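PDB 1RE5: 3-carboxy-cis,cis-muconate cycloisomerase from Pseudomonas putida, which is a largely helical enzyme of the fumarase/aspartase superfamily, built as an assembly of four chains. Local coordinates for residues Thr105-Arg119 with Arg184-Ser196. Numbering follows the deposited sequence.
Sequences TSQDAMDTGLVLQLR and RPRLLVLQFGGAS
Asp-108 grips the backbone of 184-196 through its carboxylate. OD1 accepts from Gly-193 N at 2.8 Å, and the N-H comes from above the carboxylate plane, 41° out of it. OD2 takes Gly-194 N in a bond bent to 140°. With CG beside its own backbone N (chi1 -69°), the carboxylate also lets OD2 accept from Thr-105 N. The position of OD2 is less sure, so both its bonds are too. One turn on, Thr-112 OG1 accepts from Gln-191 N at 3.1 Å and donates to Asp-108 O. Asp-111 CB lies 3.6 Å from Gln-191 CG, the two side chains running alongside in the same direction.

Further along, contacts are mostly apolar. Val-115 CG1 meets Leu-188 CD2 at 4.1 Å, and both its methyls lie against the carbonyl oxygen of Val-189. Leu-118 CD1 meets Leu-187 CD1 at 4.1 Å, the side chains crossing near a right angle. Leu-188 CD2 lies 3.6 Å from Arg-119 CB.

From the end of helix 162-187 the extended chain runs antiparallel to the first turns of helix 106-142. Both are long helices of the elongated bundle found in the superfamily. Leu-188 centres an inverse gamma turn where helix 162-187 gives way to extended chain.

Farther out, Arg-119 NH2 bonds to Leu-217 O and Lys-218 O. Arg-184 forms salt bridges with Asp-123 and Glu-126, and the Asp-111 carboxylate with Arg-230. Leu-213 of helix 206-217 packs on Leu-190 and Phe-192.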
ATOM      1  N   THR D 105      -4.948  14.135  29.580  1.00 31.02           N
ATOM      2  CA  THR D 105      -4.043  13.029  29.341  1.00 28.17           C
ATOM      3  C   THR D 105      -3.119  13.450  28.203  1.00 26.60           C
ATOM      4  O   THR D 105      -3.409  14.415  27.505  1.00 26.32           O
ATOM      5  CB  THR D 105      -4.848  11.737  29.001  1.00 26.82           C
ATOM      6  OG1 THR D 105      -3.962  10.617  28.943  1.00 25.97           O
ATOM      7  CG2 THR D 105      -5.572  11.874  27.682  1.00 26.82           C
ATOM      8  N   SER D 106      -2.003  12.753  28.032  1.00 26.88           N
ATOM      9  CA  SER D 106      -1.045  13.075  26.974  1.00 27.94           C
ATOM     10  C   SER D 106      -1.667  13.196  25.577  1.00 28.60           C
ATOM     11  O   SER D 106      -1.430  14.173  24.856  1.00 29.69           O
ATOM     12  CB  SER D 106       0.065  12.021  26.942  1.00 28.86           C
ATOM     13  OG  SER D 106       0.835  12.048  28.131  1.00 29.14           O
ATOM     14  N   GLN D 107      -2.467  12.207  25.192  1.00 28.69           N
ATOM     15  CA  GLN D 107      -3.088  12.237  23.873  1.00 28.77           C
ATOM     16  C   GLN D 107      -3.983  13.466  23.649  1.00 28.40           C
ATOM     17  O   GLN D 107      -4.129  13.928  22.518  1.00 28.61           O
ATOM     18  CB  GLN D 107      -3.882  10.948  23.616  1.00 28.34           C
ATOM     19  CG  GLN D 107      -4.282  10.796  22.153  1.00 28.18           C
ATOM     20  CD  GLN D 107      -4.957   9.487  21.841  1.00 27.07           C
ATOM     21  OE1 GLN D 107      -5.311   9.224  20.694  1.00 28.03           O
ATOM     22  NE2 GLN D 107      -5.141   8.657  22.854  1.00 26.25           N
ATOM     23  N   ASP D 108      -4.579  13.991  24.716  1.00 28.30           N
ATOM     24  CA  ASP D 108      -5.430  15.168  24.586  1.00 27.50           C
ATOM     25  C   ASP D 108      -4.602  16.309  24.020  1.00 27.77           C
ATOM     26  O   ASP D 108      -5.037  17.009  23.094  1.00 27.24           O
ATOM     27  CB  ASP D 108      -5.986  15.603  25.938  1.00 26.79           C
ATOM     28  CG  ASP D 108      -6.984  14.623  26.501  1.00 27.89           C
ATOM     29  OD1 ASP D 108      -7.791  14.085  25.723  1.00 28.78           O
ATOM     30  OD2 ASP D 108      -6.978  14.400  27.730  1.00 30.10           O
ATOM     31  N   ALA D 109      -3.401  16.485  24.575  1.00 26.35           N
ATOM     32  CA  ALA D 109      -2.517  17.561  24.133  1.00 26.58           C
ATOM     33  C   ALA D 109      -1.974  17.304  22.733  1.00 26.74           C
ATOM     34  O   ALA D 109      -1.910  18.207  21.895  1.00 26.28           O
ATOM     35  CB  ALA D 109      -1.370  17.729  25.109  1.00 26.44           C
ATOM     36  N   MET D 110      -1.576  16.064  22.488  1.00 26.78           N
ATOM     37  CA  MET D 110      -1.038  15.673  21.195  1.00 25.81           C
ATOM     38  C   MET D 110      -2.049  15.755  20.032  1.00 25.97           C
ATOM     39  O   MET D 110      -1.771  16.373  18.998  1.00 25.48           O
ATOM     40  CB  MET D 110      -0.494  14.268  21.302  1.00 25.46           C
ATOM     41  CG  MET D 110       0.629  14.149  22.283  1.00 26.35           C
ATOM     42  SD  MET D 110       1.411  12.553  22.076  1.00 30.48           S
ATOM     43  CE  MET D 110       0.953  11.782  23.635  1.00 31.96           C
ATOM     44  N   ASP D 111      -3.214  15.131  20.185  1.00 25.14           N
ATOM     45  CA  ASP D 111      -4.205  15.175  19.120  1.00 25.46           C
ATOM     46  C   ASP D 111      -4.720  16.593  18.885  1.00 25.72           C
ATOM     47  O   ASP D 111      -4.874  17.026  17.741  1.00 26.14           O
ATOM     48  CB  ASP D 111      -5.393  14.249  19.426  1.00 25.59           C
ATOM     49  CG  ASP D 111      -5.130  12.792  19.057  1.00 25.34           C
ATOM     50  OD1 ASP D 111      -4.050  12.476  18.500  1.00 25.07           O
ATOM     51  OD2 ASP D 111      -6.025  11.956  19.328  1.00 26.58           O
ATOM     52  N   THR D 112      -5.000  17.321  19.958  1.00 25.74           N
ATOM     53  CA  THR D 112      -5.505  18.672  19.782  1.00 25.92           C
ATOM     54  C   THR D 112      -4.444  19.542  19.140  1.00 26.23           C
ATOM     55  O   THR D 112      -4.749  20.346  18.257  1.00 27.77           O
ATOM     56  CB  THR D 112      -5.943  19.298  21.106  1.00 26.17           C
ATOM     57  OG1 THR D 112      -7.038  18.539  21.654  1.00 26.92           O
ATOM     58  CG2 THR D 112      -6.385  20.750  20.877  1.00 24.77           C
ATOM     59  N   GLY D 113      -3.196  19.372  19.571  1.00 25.43           N
ATOM     60  CA  GLY D 113      -2.111  20.145  18.995  1.00 25.46           C
ATOM     61  C   GLY D 113      -2.040  19.879  17.500  1.00 26.83           C
ATOM     62  O   GLY D 113      -1.843  20.798  16.695  1.00 27.31           O
ATOM     63  N   LEU D 114      -2.215  18.608  17.133  1.00 27.78           N
ATOM     64  CA  LEU D 114      -2.190  18.167  15.732  1.00 27.67           C
ATOM     65  C   LEU D 114      -3.333  18.847  14.983  1.00 26.60           C
ATOM     66  O   LEU D 114      -3.128  19.432  13.913  1.00 26.45           O
ATOM     67  CB  LEU D 114      -2.376  16.639  15.643  1.00 28.38           C
ATOM     68  CG  LEU D 114      -1.917  15.824  14.415  1.00 27.53           C
ATOM     69  CD1 LEU D 114      -2.844  14.621  14.264  1.00 27.77           C
ATOM     70  CD2 LEU D 114      -1.944  16.648  13.143  1.00 25.97           C
ATOM     71  N   VAL D 115      -4.537  18.769  15.547  1.00 24.43           N
ATOM     72  CA  VAL D 115      -5.688  19.385  14.907  1.00 24.45           C
ATOM     73  C   VAL D 115      -5.416  20.851  14.645  1.00 25.12           C
ATOM     74  O   VAL D 115      -5.819  21.388  13.613  1.00 26.17           O
ATOM     75  CB  VAL D 115      -6.968  19.244  15.750  1.00 24.43           C
ATOM     76  CG1 VAL D 115      -8.083  20.076  15.139  1.00 22.42           C
ATOM     77  CG2 VAL D 115      -7.394  17.776  15.800  1.00 21.78           C
ATOM     78  N   LEU D 116      -4.727  21.512  15.566  1.00 25.79           N
ATOM     79  CA  LEU D 116      -4.420  22.920  15.341  1.00 25.72           C
ATOM     80  C   LEU D 116      -3.508  23.034  14.121  1.00 25.60           C
ATOM     81  O   LEU D 116      -3.715  23.897  13.266  1.00 25.96           O
ATOM     82  CB  LEU D 116      -3.756  23.548  16.574  1.00 25.37           C
ATOM     83  CG  LEU D 116      -4.684  23.729  17.788  1.00 25.58           C
ATOM     84  CD1 LEU D 116      -3.915  24.389  18.923  1.00 24.59           C
ATOM     85  CD2 LEU D 116      -5.905  24.562  17.410  1.00 22.46           C
ATOM     86  N   GLN D 117      -2.509  22.158  14.029  1.00 24.81           N
ATOM     87  CA  GLN D 117      -1.597  22.193  12.886  1.00 24.34           C
ATOM     88  C   GLN D 117      -2.361  21.865  11.618  1.00 24.21           C
ATOM     89  O   GLN D 117      -2.137  22.468  10.569  1.00 24.52           O
ATOM     90  CB  GLN D 117      -0.454  21.193  13.059  1.00 23.09           C
ATOM     91  CG  GLN D 117       0.380  21.447  14.279  1.00 23.87           C
ATOM     92  CD  GLN D 117       1.520  20.475  14.407  1.00 24.89           C
ATOM     93  OE1 GLN D 117       2.520  20.583  13.705  1.00 25.32           O
ATOM     94  NE2 GLN D 117       1.371  19.503  15.302  1.00 26.81           N
ATOM     95  N   LEU D 118      -3.273  20.911  11.716  1.00 24.50           N
ATOM     96  CA  LEU D 118      -4.058  20.532  10.559  1.00 24.78           C
ATOM     97  C   LEU D 118      -4.902  21.697  10.067  1.00 25.38           C
ATOM     98  O   LEU D 118      -5.079  21.883   8.866  1.00 26.43           O
ATOM     99  CB  LEU D 118      -4.938  19.334  10.895  1.00 23.22           C
ATOM    100  CG  LEU D 118      -4.171  18.023  11.078  1.00 23.01           C
ATOM    101  CD1 LEU D 118      -5.165  16.885  11.289  1.00 23.34           C
ATOM    102  CD2 LEU D 118      -3.303  17.745   9.853  1.00 21.67           C
ATOM    103  N   ARG D 119      -5.419  22.499  10.989  1.00 26.85           N
ATOM    104  CA  ARG D 119      -6.231  23.626  10.568  1.00 28.52           C
ATOM    105  C   ARG D 119      -5.373  24.619   9.772  1.00 28.78           C
ATOM    106  O   ARG D 119      -5.800  25.112   8.727  1.00 29.15           O
ATOM    107  CB  ARG D 119      -6.866  24.317  11.774  1.00 30.25           C
ATOM    108  CG  ARG D 119      -7.755  25.490  11.384  1.00 31.55           C
ATOM    109  CD  ARG D 119      -7.615  26.618  12.395  1.00 33.14           C
ATOM    110  NE  ARG D 119      -8.576  26.501  13.488  1.00 33.30           N
ATOM    111  CZ  ARG D 119      -8.297  26.750  14.761  1.00 31.65           C
ATOM    112  NH1 ARG D 119      -7.072  27.123  15.120  1.00 31.39           N
ATOM    113  NH2 ARG D 119      -9.257  26.651  15.666  1.00 31.34           N
ATOM    114  N   ARG D 184     -14.455  19.927   6.843  1.00 26.54           N
ATOM    115  CA  ARG D 184     -13.967  20.918   7.789  1.00 29.08           C
ATOM    116  C   ARG D 184     -14.625  20.841   9.178  1.00 31.25           C
ATOM    117  O   ARG D 184     -13.936  20.731  10.195  1.00 32.41           O
ATOM    118  CB  ARG D 184     -14.130  22.317   7.194  1.00 29.23           C
ATOM    119  CG  ARG D 184     -13.529  23.414   8.027  1.00 29.45           C
ATOM    120  CD  ARG D 184     -12.908  24.492   7.146  1.00 31.32           C
ATOM    121  NE  ARG D 184     -12.023  25.341   7.939  1.00 32.74           N
ATOM    122  CZ  ARG D 184     -10.934  25.946   7.473  1.00 34.34           C
ATOM    123  NH1 ARG D 184     -10.577  25.811   6.201  1.00 35.38           N
ATOM    124  NH2 ARG D 184     -10.177  26.665   8.295  1.00 35.46           N
ATOM    125  N   PRO D 185     -15.968  20.877   9.239  1.00 31.82           N
ATOM    126  CA  PRO D 185     -16.667  20.814  10.531  1.00 31.12           C
ATOM    127  C   PRO D 185     -16.455  19.507  11.281  1.00 30.99           C
ATOM    128  O   PRO D 185     -16.599  19.440  12.499  1.00 32.24           O
ATOM    129  CB  PRO D 185     -18.125  20.993  10.132  1.00 32.01           C
ATOM    130  CG  PRO D 185     -18.179  20.302   8.795  1.00 31.53           C
ATOM    131  CD  PRO D 185     -16.934  20.845   8.123  1.00 31.61           C
ATOM    132  N   ARG D 186     -16.122  18.468  10.533  1.00 30.33           N
ATOM    133  CA  ARG D 186     -15.907  17.129  11.069  1.00 27.84           C
ATOM    134  C   ARG D 186     -14.488  16.988  11.629  1.00 27.45           C
ATOM    135  O   ARG D 186     -14.283  16.414  12.695  1.00 29.52           O
ATOM    136  CB  ARG D 186     -16.126  16.149   9.928  1.00 26.04           C
ATOM    137  CG  ARG D 186     -16.604  14.802  10.282  1.00 26.27           C
ATOM    138  CD  ARG D 186     -16.760  14.023   8.985  1.00 28.08           C
ATOM    139  NE  ARG D 186     -17.903  14.477   8.199  1.00 29.00           N
ATOM    140  CZ  ARG D 186     -17.931  14.534   6.868  1.00 29.25           C
ATOM    141  NH1 ARG D 186     -16.872  14.178   6.152  1.00 28.19           N
ATOM    142  NH2 ARG D 186     -19.037  14.921   6.245  1.00 29.63           N
ATOM    143  N   LEU D 187     -13.518  17.540  10.909  1.00 26.36           N
ATOM    144  CA  LEU D 187     -12.110  17.451  11.290  1.00 25.86           C
ATOM    145  C   LEU D 187     -11.655  18.341  12.433  1.00 26.58           C
ATOM    146  O   LEU D 187     -10.937  17.890  13.322  1.00 27.05           O
ATOM    147  CB  LEU D 187     -11.224  17.756  10.083  1.00 23.46           C
ATOM    148  CG  LEU D 187      -9.723  17.802  10.370  1.00 22.72           C
ATOM    149  CD1 LEU D 187      -9.172  16.397  10.635  1.00 20.72           C
ATOM    150  CD2 LEU D 187      -9.025  18.418   9.180  1.00 24.19           C
ATOM    151  N   LEU D 188     -12.055  19.608  12.394  1.00 26.97           N
ATOM    152  CA  LEU D 188     -11.653  20.573  13.406  1.00 26.92           C
ATOM    153  C   LEU D 188     -12.412  20.440  14.719  1.00 27.62           C
ATOM    154  O   LEU D 188     -13.219  21.305  15.078  1.00 29.23           O
ATOM    155  CB  LEU D 188     -11.801  21.993  12.848  1.00 26.33           C
ATOM    156  CG  LEU D 188     -11.002  22.254  11.564  1.00 25.94           C
ATOM    157  CD1 LEU D 188     -11.128  23.711  11.128  1.00 25.65           C
ATOM    158  CD2 LEU D 188      -9.547  21.902  11.807  1.00 25.74           C
ATOM    159  N   VAL D 189     -12.147  19.349  15.431  1.00 26.71           N
ATOM    160  CA  VAL D 189     -12.781  19.095  16.714  1.00 25.53           C
ATOM    161  C   VAL D 189     -11.717  18.987  17.798  1.00 26.31           C
ATOM    162  O   VAL D 189     -10.541  18.712  17.515  1.00 24.82           O
ATOM    163  CB  VAL D 189     -13.614  17.790  16.699  1.00 26.12           C
ATOM    164  CG1 VAL D 189     -14.848  17.970  15.831  1.00 23.76           C
ATOM    165  CG2 VAL D 189     -12.756  16.614  16.199  1.00 25.47           C
ATOM    166  N   LEU D 190     -12.140  19.212  19.039  1.00 26.88           N
ATOM    167  CA  LEU D 190     -11.242  19.153  20.179  1.00 27.85           C
ATOM    168  C   LEU D 190     -11.072  17.712  20.658  1.00 28.27           C
ATOM    169  O   LEU D 190     -11.976  16.889  20.496  1.00 27.93           O
ATOM    170  CB  LEU D 190     -11.806  19.995  21.327  1.00 27.76           C
ATOM    171  CG  LEU D 190     -11.068  19.841  22.663  1.00 27.08           C
ATOM    172  CD1 LEU D 190      -9.793  20.682  22.635  1.00 26.00           C
ATOM    173  CD2 LEU D 190     -11.980  20.250  23.809  1.00 26.80           C
ATOM    174  N   GLN D 191      -9.907  17.414  21.230  1.00 28.15           N
ATOM    175  CA  GLN D 191      -9.642  16.089  21.781  1.00 28.87           C
ATOM    176  C   GLN D 191      -9.404  16.303  23.267  1.00 30.35           C
ATOM    177  O   GLN D 191      -8.301  16.688  23.688  1.00 29.49           O
ATOM    178  CB  GLN D 191      -8.387  15.445  21.186  1.00 28.39           C
ATOM    179  CG  GLN D 191      -8.158  14.038  21.733  1.00 26.22           C
ATOM    180  CD  GLN D 191      -9.122  13.024  21.136  1.00 26.29           C
ATOM    181  OE1 GLN D 191      -8.779  12.332  20.171  1.00 28.68           O
ATOM    182  NE2 GLN D 191     -10.332  12.942  21.687  1.00 21.45           N
ATOM    183  N   PHE D 192     -10.440  16.052  24.061  1.00 31.17           N
ATOM    184  CA  PHE D 192     -10.350  16.243  25.504  1.00 30.89           C
ATOM    185  C   PHE D 192     -11.128  15.127  26.189  1.00 29.75           C
ATOM    186  O   PHE D 192     -12.358  15.178  26.280  1.00 29.99           O
ATOM    187  CB  PHE D 192     -10.939  17.614  25.861  1.00 32.27           C
ATOM    188  CG  PHE D 192     -10.680  18.045  27.274  1.00 32.75           C
ATOM    189  CD1 PHE D 192      -9.377  18.091  27.775  1.00 32.72           C
ATOM    190  CD2 PHE D 192     -11.732  18.440  28.095  1.00 31.30           C
ATOM    191  CE1 PHE D 192      -9.127  18.529  29.082  1.00 32.79           C
ATOM    192  CE2 PHE D 192     -11.493  18.877  29.393  1.00 32.69           C
ATOM    193  CZ  PHE D 192     -10.184  18.923  29.890  1.00 32.02           C
ATOM    194  N   GLY D 193     -10.413  14.116  26.663  1.00 27.69           N
ATOM    195  CA  GLY D 193     -11.086  13.010  27.304  1.00 26.47           C
ATOM    196  C   GLY D 193     -10.383  12.511  28.541  1.00 27.49           C
ATOM    197  O   GLY D 193     -10.966  11.748  29.309  1.00 28.73           O
ATOM    198  N   GLY D 194      -9.138  12.931  28.747  1.00 27.00           N
ATOM    199  CA  GLY D 194      -8.407  12.483  29.919  1.00 27.16           C
ATOM    200  C   GLY D 194      -8.048  10.999  29.879  1.00 28.78           C
ATOM    201  O   GLY D 194      -8.472  10.265  28.982  1.00 27.98           O
ATOM    202  N   ALA D 195      -7.280  10.567  30.876  1.00 29.67           N
ATOM    203  CA  ALA D 195      -6.787   9.195  31.005  1.00 29.94           C
ATOM    204  C   ALA D 195      -7.504   8.105  30.224  1.00 31.29           C
ATOM    205  O   ALA D 195      -6.858   7.347  29.493  1.00 32.37           O
ATOM    206  CB  ALA D 195      -6.727   8.801  32.464  1.00 31.03           C
ATOM    207  N   SER D 196      -8.819   7.990  30.383  1.00 30.42           N
ATOM    208  CA  SER D 196      -9.540   6.952  29.664  1.00 29.74           C
ATOM    209  C   SER D 196     -10.743   7.491  28.912  1.00 30.10           C
ATOM    210  O   SER D 196     -11.654   6.735  28.561  1.00 29.50           O
ATOM    211  CB  SER D 196      -9.984   5.857  30.633  1.00 30.12           C
ATOM    212  OG  SER D 196     -10.923   6.354  31.566  1.00 30.34           O
TER